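Local structure of dihydropteroate synthase (Anaplasma phagocytophilum, 6UCZ) at residues I132-G137 against P141-I146; L162-D167 against L208-L213; L273-H276 against L280-I283. The protein probably catalyses the condensation of a dihydropterin pyrophosphate with 4-aminobenzoate to form dihydropteroate, a step of folate synthesis, and here holds a pterin monophosphate. All coordinates share one frame; numbering follows the deposited sequence.

Overall arrangement
All three contacts border the ligand site of one eight-stranded parallel barrel, and each has a residue touching the pterin monophosphate. Contacts 1 and 3 are buried and lie in the strand-helix layer, each joining a strand to the helix that follows it; mainly apolar groups meet outside, with Asp134 and Thr281 among them, while Asn133 and Arg274 face the ligand. Their pterin chemistry differs: Asn133 pairs with the ring edge, whereas Arg274 lies over the ring and grips the phosphate. Contact 2, partly buried, joins two loops without regular structure and is purely apolar. It touches contact 1 through Gln135 and Leu162; Asn133 and Arg274 bring contacts 1 and 3 together.

Contact 1. Residues I132-G137 against P141-I146; sequences INDQGG and PDMPAI. With PMM (pterin-6-yl-methyl-monophosphate), chain C.
With CG anti to the backbone N (chi1 -165°) and bends at chi2 and chi3, Met143 brings its chain against Asp134 and Ile132. Its CG lies 3.4 Å from Asp134 OD2, and the methyl CE comes beside the same carboxylate, 3.7 Å from OD1. The sulfur is the part that meets the strand's apolar flank, with SD 4.0 Å from Ile132 CG2 as the two side chains slide past each other. Farther along, Ile132 CD1 reaches Ile146 CG2 at 4.2 Å, the side chains crossing at about a right angle. The Asp134 carboxylate thus has a methionine against it, while its oxygens bond to backbone: OD2 accepts from Leu138 N, and OD1 takes a weak bond from Gly136 N inside a type I turn. Asn133 points away from the helix. Its amide pairs with the pterin edge through two bonds, PMM N2 giving to Asn133 OD1 at 2.8 Å and nearly straight (176°), and Asn133 ND2 giving to PMM N1 at 3.2 Å. A further bond from ND2 to Asp71 helps fix which way the amide is turned. This alternation, Ile132 and Asp134 turned to the helix and Asn133 turned inward to the pterin, is that of a beta-alpha-beta unit in the TIM-barrel fold of dihydropteroate synthases.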
ATOM      1  N   ILE A 132       1.052  -9.911  -0.036  1.00 27.90           N
ATOM      2  CA  ILE A 132      -0.253  -9.484  -0.526  1.00 28.59           C
ATOM      3  C   ILE A 132      -0.502  -8.070  -0.017  1.00 30.31           C
ATOM      4  O   ILE A 132      -0.529  -7.830   1.196  1.00 29.46           O
ATOM      5  CB  ILE A 132      -1.383 -10.409  -0.060  1.00 34.89           C
ATOM      6  CG1 ILE A 132      -1.099 -11.878  -0.375  1.00 31.28           C
ATOM      7  CG2 ILE A 132      -2.708  -9.967  -0.704  1.00 30.51           C
ATOM      8  CD1 ILE A 132      -2.124 -12.800   0.248  1.00 34.02           C
ATOM      9  N   ASN A 133      -0.667  -7.127  -0.927  1.00 28.29           N
ATOM     10  CA  ASN A 133      -1.105  -5.788  -0.544  1.00 26.61           C
ATOM     11  C   ASN A 133      -2.619  -5.786  -0.746  1.00 27.46           C
ATOM     12  O   ASN A 133      -3.124  -5.409  -1.802  1.00 27.76           O
ATOM     13  CB  ASN A 133      -0.390  -4.718  -1.359  1.00 21.55           C
ATOM     14  CG  ASN A 133      -0.931  -3.335  -1.097  1.00 28.25           C
ATOM     15  OD1 ASN A 133      -1.639  -3.102  -0.109  1.00 29.67           O
ATOM     16  ND2 ASN A 133      -0.636  -2.414  -2.002  1.00 24.44           N
ATOM     17  N   ASP A 134      -3.345  -6.242   0.276  1.00 30.18           N
ATOM     18  CA  ASP A 134      -4.794  -6.435   0.163  1.00 29.21           C
ATOM     19  C   ASP A 134      -5.464  -5.089   0.341  1.00 29.37           C
ATOM     20  O   ASP A 134      -5.934  -4.741   1.430  1.00 31.17           O
ATOM     21  CB  ASP A 134      -5.312  -7.439   1.186  1.00 28.14           C
ATOM     22  CG  ASP A 134      -6.832  -7.621   1.111  1.00 37.18           C
ATOM     23  OD1 ASP A 134      -7.455  -7.185   0.117  1.00 33.10           O
ATOM     24  OD2 ASP A 134      -7.403  -8.203   2.055  1.00 39.54           O
ATOM     25  N   GLN A 135      -5.573  -4.358  -0.771  1.00 31.88           N
ATOM     26  CA  GLN A 135      -6.204  -3.045  -0.745  1.00 31.49           C
ATOM     27  C   GLN A 135      -7.689  -3.134  -0.396  1.00 28.31           C
ATOM     28  O   GLN A 135      -8.281  -2.137   0.021  1.00 29.59           O
ATOM     29  CB  GLN A 135      -6.024  -2.407  -2.119  1.00 34.94           C
ATOM     30  CG  GLN A 135      -6.502  -0.994  -2.246  1.00 46.78           C
ATOM     31  CD  GLN A 135      -6.585  -0.550  -3.689  1.00 55.66           C
ATOM     32  OE1 GLN A 135      -7.371   0.340  -4.025  1.00 67.24           O
ATOM     33  NE2 GLN A 135      -5.780  -1.175  -4.561  1.00 41.28           N
ATOM     34  N   GLY A 136      -8.282  -4.325  -0.487  1.00 28.98           N
ATOM     35  CA  GLY A 136      -9.657  -4.494  -0.078  1.00 31.19           C
ATOM     36  C   GLY A 136      -9.843  -4.774   1.388  1.00 32.70           C
ATOM     37  O   GLY A 136     -10.980  -4.732   1.872  1.00 34.57           O
ATOM     38  N   GLY A 137      -8.758  -5.051   2.114  1.00 30.86           N
ATOM     39  CA  GLY A 137      -8.871  -5.334   3.533  1.00 32.92           C
ATOM     40  C   GLY A 137      -9.837  -6.472   3.831  1.00 34.10           C
ATOM     41  O   GLY A 137     -10.779  -6.306   4.609  1.00 36.35           O
ATOM     42  N   PRO A 141     -13.779 -12.549   0.930  1.00 42.78           N
ATOM     43  CA  PRO A 141     -13.772 -13.420   2.121  1.00 53.52           C
ATOM     44  C   PRO A 141     -12.803 -14.592   2.030  1.00 50.59           C
ATOM     45  O   PRO A 141     -12.554 -15.238   3.056  1.00 50.70           O
ATOM     46  CB  PRO A 141     -15.225 -13.910   2.214  1.00 57.44           C
ATOM     47  CG  PRO A 141     -16.010 -12.993   1.340  1.00 57.87           C
ATOM     48  CD  PRO A 141     -15.085 -12.536   0.259  1.00 51.82           C
ATOM     49  N   ASP A 142     -12.280 -14.904   0.846  1.00 48.42           N
ATOM     50  CA  ASP A 142     -11.279 -15.952   0.689  1.00 51.79           C
ATOM     51  C   ASP A 142      -9.865 -15.448   0.908  1.00 52.11           C
ATOM     52  O   ASP A 142      -8.925 -16.253   0.876  1.00 44.47           O
ATOM     53  CB  ASP A 142     -11.363 -16.589  -0.700  1.00 43.56           C
ATOM     54  CG  ASP A 142     -12.602 -17.433  -0.877  1.00 46.89           C
ATOM     55  OD1 ASP A 142     -13.066 -18.032   0.123  1.00 49.28           O
ATOM     56  OD2 ASP A 142     -13.117 -17.489  -2.013  1.00 53.83           O
ATOM     57  N   MET A 143      -9.676 -14.139   1.081  1.00 41.35           N
ATOM     58  CA  MET A 143      -8.319 -13.635   1.256  1.00 37.45           C
ATOM     59  C   MET A 143      -7.622 -14.249   2.469  1.00 39.12           C
ATOM     60  O   MET A 143      -6.447 -14.628   2.333  1.00 43.11           O
ATOM     61  CB  MET A 143      -8.316 -12.097   1.328  1.00 33.13           C
ATOM     62  CG  MET A 143      -6.923 -11.493   1.154  1.00 34.94           C
ATOM     63  SD  MET A 143      -6.211 -11.791  -0.483  1.00 37.50           S
ATOM     64  CE  MET A 143      -6.827 -10.426  -1.471  1.00 37.62           C
ATOM     65  N   PRO A 144      -8.256 -14.397   3.643  1.00 38.12           N
ATOM     66  CA  PRO A 144      -7.528 -14.997   4.780  1.00 42.84           C
ATOM     67  C   PRO A 144      -7.014 -16.404   4.518  1.00 45.63           C
ATOM     68  O   PRO A 144      -5.894 -16.737   4.927  1.00 42.65           O
ATOM     69  CB  PRO A 144      -8.569 -14.970   5.906  1.00 47.27           C
ATOM     70  CG  PRO A 144      -9.452 -13.811   5.553  1.00 41.26           C
ATOM     71  CD  PRO A 144      -9.569 -13.871   4.063  1.00 42.27           C
ATOM     72  N   ALA A 145      -7.799 -17.244   3.845  1.00 46.80           N
ATOM     73  CA  ALA A 145      -7.343 -18.599   3.557  1.00 43.66           C
ATOM     74  C   ALA A 145      -6.120 -18.577   2.649  1.00 44.46           C
ATOM     75  O   ALA A 145      -5.173 -19.344   2.854  1.00 48.06           O
ATOM     76  CB  ALA A 145      -8.478 -19.413   2.926  1.00 42.17           C
ATOM     77  N   ILE A 146      -6.107 -17.677   1.662  1.00 43.70           N
ATOM     78  CA  ILE A 146      -4.963 -17.561   0.758  1.00 49.74           C
ATOM     79  C   ILE A 146      -3.714 -17.114   1.513  1.00 51.00           C
ATOM     80  O   ILE A 146      -2.628 -17.673   1.334  1.00 46.70           O
ATOM     81  CB  ILE A 146      -5.284 -16.594  -0.397  1.00 47.73           C
ATOM     82  CG1 ILE A 146      -6.309 -17.213  -1.341  1.00 49.41           C
ATOM     83  CG2 ILE A 146      -4.017 -16.251  -1.167  1.00 45.12           C
ATOM     84  CD1 ILE A 146      -6.019 -18.650  -1.654  1.00 46.69           C
TER
HETATM   85  N5  PMM C 301      -3.372   3.470  -2.519  1.00 23.60           N
HETATM   86  C6  PMM C 301      -3.676   3.084  -3.763  1.00 27.14           C
HETATM   87  C7  PMM C 301      -3.560   1.761  -4.147  1.00 21.05           C
HETATM   88  N8  PMM C 301      -3.160   0.775  -3.336  1.00 23.12           N
HETATM   89  N1  PMM C 301      -2.425   0.155  -1.267  1.00 21.58           N
HETATM   90  C2  PMM C 301      -2.118   0.471  -0.015  1.00 23.88           C
HETATM   91  N2  PMM C 301      -1.726  -0.485   0.835  1.00 21.81           N
HETATM   92  N3  PMM C 301      -2.196   1.747   0.475  1.00 19.77           N
HETATM   93  C4  PMM C 301      -2.607   2.846  -0.243  1.00 21.14           C
HETATM   94  O4  PMM C 301      -2.676   3.959   0.277  1.00 28.24           O
HETATM   95  C4A PMM C 301      -2.960   2.538  -1.646  1.00 22.95           C
HETATM   96  C8A PMM C 301      -2.856   1.171  -2.095  1.00 22.85           C
HETATM   97  C9  PMM C 301      -4.202   4.161  -4.678  1.00 33.17           C
HETATM   98  O10 PMM C 301      -3.125   5.055  -5.025  1.00 46.55           O
HETATM   99  PA  PMM C 301      -2.472   5.093  -6.506  1.00 48.26           P
HETATM  100  O1P PMM C 301      -1.545   6.320  -6.478  1.00 53.73           O
HETATM  101  O2P PMM C 301      -3.590   5.402  -7.492  1.00 53.51           O
HETATM  102  O3P PMM C 301      -1.764   3.810  -6.790  1.00 45.81           O

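Contact 2. Residues L162-D167 against L208-L213; sequences LPVSQD and LGFGKL. With PMM (pterin-6-yl-methyl-monophosphate), chain C.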
ATOM      1  N   LEU A 162     -14.926   0.106  -2.073  1.00 37.11           N
ATOM      2  CA  LEU A 162     -14.211   0.271  -3.318  1.00 37.06           C
ATOM      3  C   LEU A 162     -15.138  -0.015  -4.492  1.00 40.83           C
ATOM      4  O   LEU A 162     -15.873  -1.010  -4.474  1.00 41.60           O
ATOM      5  CB  LEU A 162     -12.997  -0.644  -3.395  1.00 29.97           C
ATOM      6  CG  LEU A 162     -11.953  -0.531  -2.295  1.00 27.09           C
ATOM      7  CD1 LEU A 162     -10.900  -1.641  -2.456  1.00 29.02           C
ATOM      8  CD2 LEU A 162     -11.262   0.860  -2.261  1.00 25.89           C
ATOM      9  N   PRO A 163     -15.132   0.834  -5.532  1.00 42.48           N
ATOM     10  CA  PRO A 163     -14.321   2.043  -5.688  1.00 41.65           C
ATOM     11  C   PRO A 163     -14.710   3.137  -4.711  1.00 44.93           C
ATOM     12  O   PRO A 163     -15.760   3.036  -4.054  1.00 43.89           O
ATOM     13  CB  PRO A 163     -14.624   2.495  -7.121  1.00 47.90           C
ATOM     14  CG  PRO A 163     -15.268   1.342  -7.780  1.00 51.05           C
ATOM     15  CD  PRO A 163     -15.984   0.605  -6.703  1.00 46.99           C
ATOM     16  N   VAL A 164     -13.936   4.221  -4.683  1.00 42.27           N
ATOM     17  CA  VAL A 164     -14.250   5.310  -3.775  1.00 40.59           C
ATOM     18  C   VAL A 164     -15.422   6.105  -4.346  1.00 45.22           C
ATOM     19  O   VAL A 164     -15.756   6.024  -5.531  1.00 48.84           O
ATOM     20  CB  VAL A 164     -13.023   6.213  -3.542  1.00 39.22           C
ATOM     21  CG1 VAL A 164     -11.829   5.404  -3.054  1.00 39.61           C
ATOM     22  CG2 VAL A 164     -12.679   6.972  -4.803  1.00 44.36           C
ATOM     23  N   SER A 165     -16.092   6.840  -3.471  1.00 44.51           N
ATOM     24  CA  SER A 165     -17.292   7.565  -3.854  1.00 40.33           C
ATOM     25  C   SER A 165     -17.471   8.726  -2.886  1.00 44.47           C
ATOM     26  O   SER A 165     -17.242   8.569  -1.684  1.00 36.61           O
ATOM     27  CB  SER A 165     -18.523   6.655  -3.836  1.00 40.70           C
ATOM     28  OG  SER A 165     -19.679   7.387  -4.175  1.00 47.11           O
ATOM     29  N   GLN A 166     -17.876   9.888  -3.410  1.00 54.79           N
ATOM     30  CA  GLN A 166     -18.112  11.025  -2.527  1.00 51.15           C
ATOM     31  C   GLN A 166     -19.323  10.794  -1.636  1.00 54.20           C
ATOM     32  O   GLN A 166     -19.500  11.515  -0.648  1.00 55.66           O
ATOM     33  CB  GLN A 166     -18.312  12.295  -3.353  1.00 48.43           C
ATOM     34  N   ASP A 167     -20.153   9.805  -1.969  1.00 48.72           N
ATOM     35  CA  ASP A 167     -21.263   9.395  -1.122  1.00 52.62           C
ATOM     36  C   ASP A 167     -20.789   8.582   0.077  1.00 48.03           C
ATOM     37  O   ASP A 167     -21.552   8.389   1.025  1.00 44.51           O
ATOM     38  CB  ASP A 167     -22.279   8.606  -1.953  1.00 66.21           C
ATOM     39  CG  ASP A 167     -23.547   8.297  -1.187  1.00 90.94           C
ATOM     40  OD1 ASP A 167     -24.062   9.213  -0.509  1.00 99.02           O
ATOM     41  OD2 ASP A 167     -24.043   7.153  -1.278  1.00 99.35           O
ATOM     42  N   LEU A 208      -5.083   6.301   3.304  1.00 20.09           N
ATOM     43  CA  LEU A 208      -5.220   7.740   3.108  1.00 23.01           C
ATOM     44  C   LEU A 208      -5.948   8.025   1.805  1.00 21.82           C
ATOM     45  O   LEU A 208      -5.718   7.367   0.787  1.00 22.34           O
ATOM     46  CB  LEU A 208      -3.835   8.424   3.102  1.00 22.37           C
ATOM     47  CG  LEU A 208      -2.940   8.251   4.336  1.00 25.90           C
ATOM     48  CD1 LEU A 208      -1.708   9.217   4.308  1.00 17.75           C
ATOM     49  CD2 LEU A 208      -3.767   8.516   5.583  1.00 22.69           C
ATOM     50  N   GLY A 209      -6.872   8.984   1.845  1.00 19.85           N
ATOM     51  CA  GLY A 209      -7.644   9.319   0.669  1.00 26.62           C
ATOM     52  C   GLY A 209      -8.856   8.436   0.388  1.00 29.27           C
ATOM     53  O   GLY A 209      -9.712   8.835  -0.404  1.00 27.73           O
ATOM     54  N   PHE A 210      -8.929   7.220   0.937  1.00 25.15           N
ATOM     55  CA  PHE A 210     -10.051   6.316   0.632  1.00 24.60           C
ATOM     56  C   PHE A 210     -11.250   6.703   1.492  1.00 22.85           C
ATOM     57  O   PHE A 210     -11.365   6.328   2.661  1.00 25.98           O
ATOM     58  CB  PHE A 210      -9.648   4.856   0.823  1.00 23.91           C
ATOM     59  CG  PHE A 210      -8.755   4.340  -0.275  1.00 28.24           C
ATOM     60  CD1 PHE A 210      -9.298   3.689  -1.381  1.00 25.66           C
ATOM     61  CD2 PHE A 210      -7.375   4.530  -0.220  1.00 24.89           C
ATOM     62  CE1 PHE A 210      -8.480   3.226  -2.408  1.00 32.99           C
ATOM     63  CE2 PHE A 210      -6.551   4.077  -1.247  1.00 27.47           C
ATOM     64  CZ  PHE A 210      -7.102   3.419  -2.340  1.00 31.28           C
ATOM     65  N   GLY A 211     -12.129   7.516   0.920  1.00 25.88           N
ATOM     66  CA  GLY A 211     -13.232   8.082   1.672  1.00 26.71           C
ATOM     67  C   GLY A 211     -12.814   9.064   2.740  1.00 30.28           C
ATOM     68  O   GLY A 211     -13.583   9.323   3.670  1.00 31.85           O
ATOM     69  N   LYS A 212     -11.628   9.657   2.610  1.00 28.67           N
ATOM     70  CA  LYS A 212     -11.060  10.527   3.629  1.00 29.44           C
ATOM     71  C   LYS A 212     -10.660  11.823   2.940  1.00 30.35           C
ATOM     72  O   LYS A 212      -9.707  11.843   2.154  1.00 31.04           O
ATOM     73  CB  LYS A 212      -9.853   9.855   4.281  1.00 28.38           C
ATOM     74  CG  LYS A 212     -10.192   8.508   4.908  1.00 26.14           C
ATOM     75  CD  LYS A 212      -8.963   7.811   5.447  1.00 25.37           C
ATOM     76  CE  LYS A 212      -9.314   6.421   5.964  1.00 33.36           C
ATOM     77  NZ  LYS A 212      -9.573   5.457   4.858  1.00 25.59           N
ATOM     78  N   LEU A 213     -11.362  12.903   3.267  1.00 29.13           N
ATOM     79  CA  LEU A 213     -11.065  14.197   2.698  1.00 30.93           C
ATOM     80  C   LEU A 213      -9.672  14.643   3.136  1.00 27.82           C
ATOM     81  O   LEU A 213      -9.134  14.138   4.126  1.00 27.66           O
ATOM     82  CB  LEU A 213     -12.135  15.207   3.095  1.00 31.80           C
ATOM     83  CG  LEU A 213     -13.477  14.936   2.423  1.00 44.02           C
ATOM     84  CD1 LEU A 213     -14.542  15.868   2.963  1.00 50.95           C
ATOM     85  CD2 LEU A 213     -13.350  15.067   0.912  1.00 44.23           C
TER
HETATM   86  N5  PMM C 301      -3.372   3.470  -2.519  1.00 23.60           N
HETATM   87  C6  PMM C 301      -3.676   3.084  -3.763  1.00 27.14           C
HETATM   88  C7  PMM C 301      -3.560   1.761  -4.147  1.00 21.05           C
HETATM   89  N8  PMM C 301      -3.160   0.775  -3.336  1.00 23.12           N
HETATM   90  N1  PMM C 301      -2.425   0.155  -1.267  1.00 21.58           N
HETATM   91  C2  PMM C 301      -2.118   0.471  -0.015  1.00 23.88           C
HETATM   92  N2  PMM C 301      -1.726  -0.485   0.835  1.00 21.81           N
HETATM   93  N3  PMM C 301      -2.196   1.747   0.475  1.00 19.77           N
HETATM   94  C4  PMM C 301      -2.607   2.846  -0.243  1.00 21.14           C
HETATM   95  O4  PMM C 301      -2.676   3.959   0.277  1.00 28.24           O
HETATM   96  C4A PMM C 301      -2.960   2.538  -1.646  1.00 22.95           C
HETATM   97  C8A PMM C 301      -2.856   1.171  -2.095  1.00 22.85           C
HETATM   98  C9  PMM C 301      -4.202   4.161  -4.678  1.00 33.17           C
HETATM   99  O10 PMM C 301      -3.125   5.055  -5.025  1.00 46.55           O
HETATM  100  PA  PMM C 301      -2.472   5.093  -6.506  1.00 48.26           P
HETATM  101  O1P PMM C 301      -1.545   6.320  -6.478  1.00 53.73           O
HETATM  102  O2P PMM C 301      -3.590   5.402  -7.492  1.00 53.51           O
HETATM  103  O3P PMM C 301      -1.764   3.810  -6.790  1.00 45.81           O
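Phe210 meets Val164 and Leu162 at one edge of its ring, and the pterin at another. Val164 CG1 comes obliquely to the ring, 3.5 Å from Phe210 CD1, the two side chains crossing at about a right angle. Leu162 also approaches obliquely: its CD2 is 3.6 Å from Phe210 CD1 and nearly as close to CE1. The two methyls reach this CD1-CE1 edge from opposite sides of the ring plane and so bracket it. Placing CG anti to the carbonyl carbon (chi1 -74°) and turning the ring by chi2 of -93° sends the far edge of Phe210 to the ligand, where CE2 is 3.5 Å from PMM N5, which lies near the ring plane. The two segments belong to loops that follow strands 153-157 and 202-205 at the ligand-binding end of the TIM barrel; Phe210 lines the pterin pocket, and Leu162 and Val164 back it from the far edge. Behind the ring, Lys212 NZ bonds to Phe210 O at 3.0 Å, tilted 16° from the carbonyl plane. The same ammonium bonds to Gly207 O within the loop, and to His158 ND1, which links it to the loop after strand 153-157. Gln135 and Thr77 touch the Phe210 side chain as well.

Contact 3. Residues L273-H276 against L280-I283; sequences LRVH and LTGI. With PMM (pterin-6-yl-methyl-monophosphate), chain C.
Strand 272-275 and helix 278-290 form the last beta-alpha pair of the TIM barrel, and their contact places Leu273, Val275 and Thr281 outside the barrel while Arg274 and His276 serve the pterin site. Val275 and Thr281 reach toward each other tip to tip. The Val275 methyl CG2 is 3.2 Å from Thr281 OG1, and CG1 also lies beside this oxygen. The hydroxyl has its polar partner elsewhere, in Asp277 O one turn back along the helix. Thr281 CG2 touches both the Val275 methyls and Leu273, 4.1 Å from Leu273 CD1, where the Leu273 and Thr281 side chains cross at a slant. Ile32 of the neighbouring strand 31-37 touches both Val275 and Thr281, and Leu265 of helix 255-267 touches Leu273.

Arg274 leaves the strand in the opposite sense. Its chain is extended from CG to NE, with CG anti to the backbone N (chi1 -174°), and so lays the guanidinium flat against the pterin. PMM N8 lies 3.3 Å above the plane, over the centre of that group. NH1 donates to the phosphate oxygen O3P at 3.3 Å, and NH2 gives the same oxygen a weaker bond of equal length. Salt bridges from NE to Asp71 and from NH2 to Asp114 hold the guanidinium in this attitude and would balance part of its charge. His276, whose ND1 is bonded to Ser239, turns its ring edge to the phosphate, with CE1 3.3 Å from PMM O1P.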
ATOM      1  N   LEU A 273       6.540   2.696   3.199  1.00 24.10           N
ATOM      2  CA  LEU A 273       6.008   3.849   2.476  1.00 21.94           C
ATOM      3  C   LEU A 273       5.769   3.444   1.030  1.00 26.28           C
ATOM      4  O   LEU A 273       6.697   3.007   0.348  1.00 24.68           O
ATOM      5  CB  LEU A 273       6.964   5.043   2.536  1.00 22.01           C
ATOM      6  CG  LEU A 273       7.244   5.628   3.910  1.00 24.11           C
ATOM      7  CD1 LEU A 273       8.201   6.820   3.787  1.00 23.23           C
ATOM      8  CD2 LEU A 273       5.913   6.053   4.558  1.00 25.99           C
ATOM      9  N   ARG A 274       4.527   3.587   0.567  1.00 21.51           N
ATOM     10  CA  ARG A 274       4.138   3.211  -0.787  1.00 21.88           C
ATOM     11  C   ARG A 274       4.169   4.469  -1.646  1.00 21.33           C
ATOM     12  O   ARG A 274       3.344   5.376  -1.459  1.00 28.84           O
ATOM     13  CB  ARG A 274       2.753   2.553  -0.759  1.00 22.32           C
ATOM     14  CG  ARG A 274       2.287   1.983  -2.075  1.00 21.11           C
ATOM     15  CD  ARG A 274       0.856   1.373  -1.969  1.00 19.95           C
ATOM     16  NE  ARG A 274       0.440   0.882  -3.280  1.00 21.55           N
ATOM     17  CZ  ARG A 274      -0.122   1.638  -4.222  1.00 26.60           C
ATOM     18  NH1 ARG A 274      -0.368   2.926  -3.991  1.00 24.37           N
ATOM     19  NH2 ARG A 274      -0.439   1.110  -5.394  1.00 25.22           N
ATOM     20  N   VAL A 275       5.137   4.544  -2.561  1.00 23.47           N
ATOM     21  CA  VAL A 275       5.505   5.806  -3.189  1.00 19.41           C
ATOM     22  C   VAL A 275       5.742   5.603  -4.675  1.00 23.90           C
ATOM     23  O   VAL A 275       6.094   4.507  -5.130  1.00 26.05           O
ATOM     24  CB  VAL A 275       6.774   6.421  -2.537  1.00 24.34           C
ATOM     25  CG1 VAL A 275       6.497   6.805  -1.097  1.00 18.88           C
ATOM     26  CG2 VAL A 275       7.968   5.434  -2.650  1.00 24.15           C
ATOM     27  N   HIS A 276       5.563   6.689  -5.434  1.00 21.09           N
ATOM     28  CA  HIS A 276       5.913   6.682  -6.853  1.00 25.01           C
ATOM     29  C   HIS A 276       7.401   6.961  -7.063  1.00 22.97           C
ATOM     30  O   HIS A 276       8.067   6.265  -7.837  1.00 25.67           O
ATOM     31  CB  HIS A 276       5.061   7.707  -7.610  1.00 27.30           C
ATOM     32  CG  HIS A 276       3.584   7.446  -7.518  1.00 27.91           C
ATOM     33  ND1 HIS A 276       2.810   7.888  -6.466  1.00 28.02           N
ATOM     34  CD2 HIS A 276       2.748   6.765  -8.338  1.00 29.98           C
ATOM     35  CE1 HIS A 276       1.558   7.506  -6.649  1.00 32.34           C
ATOM     36  NE2 HIS A 276       1.495   6.815  -7.775  1.00 28.53           N
ATOM     37  N   LEU A 280      13.515  10.005  -4.367  1.00 27.97           N
ATOM     38  CA  LEU A 280      13.224  11.014  -3.359  1.00 24.63           C
ATOM     39  C   LEU A 280      12.915  10.381  -2.010  1.00 26.19           C
ATOM     40  O   LEU A 280      13.293  10.918  -0.960  1.00 24.59           O
ATOM     41  CB  LEU A 280      12.056  11.887  -3.809  1.00 25.90           C
ATOM     42  CG  LEU A 280      12.352  12.919  -4.888  1.00 30.42           C
ATOM     43  CD1 LEU A 280      11.079  13.713  -5.188  1.00 31.88           C
ATOM     44  CD2 LEU A 280      13.497  13.843  -4.451  1.00 29.06           C
ATOM     45  N   THR A 281      12.214   9.244  -2.012  1.00 26.16           N
ATOM     46  CA  THR A 281      11.881   8.596  -0.748  1.00 27.35           C
ATOM     47  C   THR A 281      13.132   8.079  -0.052  1.00 24.74           C
ATOM     48  O   THR A 281      13.226   8.115   1.180  1.00 30.49           O
ATOM     49  CB  THR A 281      10.884   7.457  -0.976  1.00 26.57           C
ATOM     50  OG1 THR A 281       9.764   7.951  -1.717  1.00 25.87           O
ATOM     51  CG2 THR A 281      10.365   6.940   0.357  1.00 22.88           C
ATOM     52  N   GLY A 282      14.097   7.570  -0.818  1.00 26.47           N
ATOM     53  CA  GLY A 282      15.363   7.195  -0.209  1.00 23.49           C
ATOM     54  C   GLY A 282      16.022   8.375   0.480  1.00 25.11           C
ATOM     55  O   GLY A 282      16.503   8.258   1.610  1.00 27.87           O
ATOM     56  N   ILE A 283      15.996   9.542  -0.167  1.00 27.03           N
ATOM     57  CA  ILE A 283      16.542  10.753   0.445  1.00 30.32           C
ATOM     58  C   ILE A 283      15.775  11.107   1.712  1.00 31.46           C
ATOM     59  O   ILE A 283      16.379  11.458   2.736  1.00 31.36           O
ATOM     60  CB  ILE A 283      16.536  11.907  -0.575  1.00 26.81           C
ATOM     61  CG1 ILE A 283      17.485  11.552  -1.725  1.00 29.72           C
ATOM     62  CG2 ILE A 283      16.938  13.263   0.100  1.00 29.19           C
ATOM     63  CD1 ILE A 283      17.418  12.495  -2.908  1.00 32.94           C
TER
HETATM   64  N5  PMM C 301      -3.372   3.470  -2.519  1.00 23.60           N
HETATM   65  C6  PMM C 301      -3.676   3.084  -3.763  1.00 27.14           C
HETATM   66  C7  PMM C 301      -3.560   1.761  -4.147  1.00 21.05           C
HETATM   67  N8  PMM C 301      -3.160   0.775  -3.336  1.00 23.12           N
HETATM   68  N1  PMM C 301      -2.425   0.155  -1.267  1.00 21.58           N
HETATM   69  C2  PMM C 301      -2.118   0.471  -0.015  1.00 23.88           C
HETATM   70  N2  PMM C 301      -1.726  -0.485   0.835  1.00 21.81           N
HETATM   71  N3  PMM C 301      -2.196   1.747   0.475  1.00 19.77           N
HETATM   72  C4  PMM C 301      -2.607   2.846  -0.243  1.00 21.14           C
HETATM   73  O4  PMM C 301      -2.676   3.959   0.277  1.00 28.24           O
HETATM   74  C4A PMM C 301      -2.960   2.538  -1.646  1.00 22.95           C
HETATM   75  C8A PMM C 301      -2.856   1.171  -2.095  1.00 22.85           C
HETATM   76  C9  PMM C 301      -4.202   4.161  -4.678  1.00 33.17           C
HETATM   77  O10 PMM C 301      -3.125   5.055  -5.025  1.00 46.55           O
HETATM   78  PA  PMM C 301      -2.472   5.093  -6.506  1.00 48.26           P
HETATM   79  O1P PMM C 301      -1.545   6.320  -6.478  1.00 53.73           O
HETATM   80  O2P PMM C 301      -3.590   5.402  -7.492  1.00 53.51           O
HETATM   81  O3P PMM C 301      -1.764   3.810  -6.790  1.00 45.81           O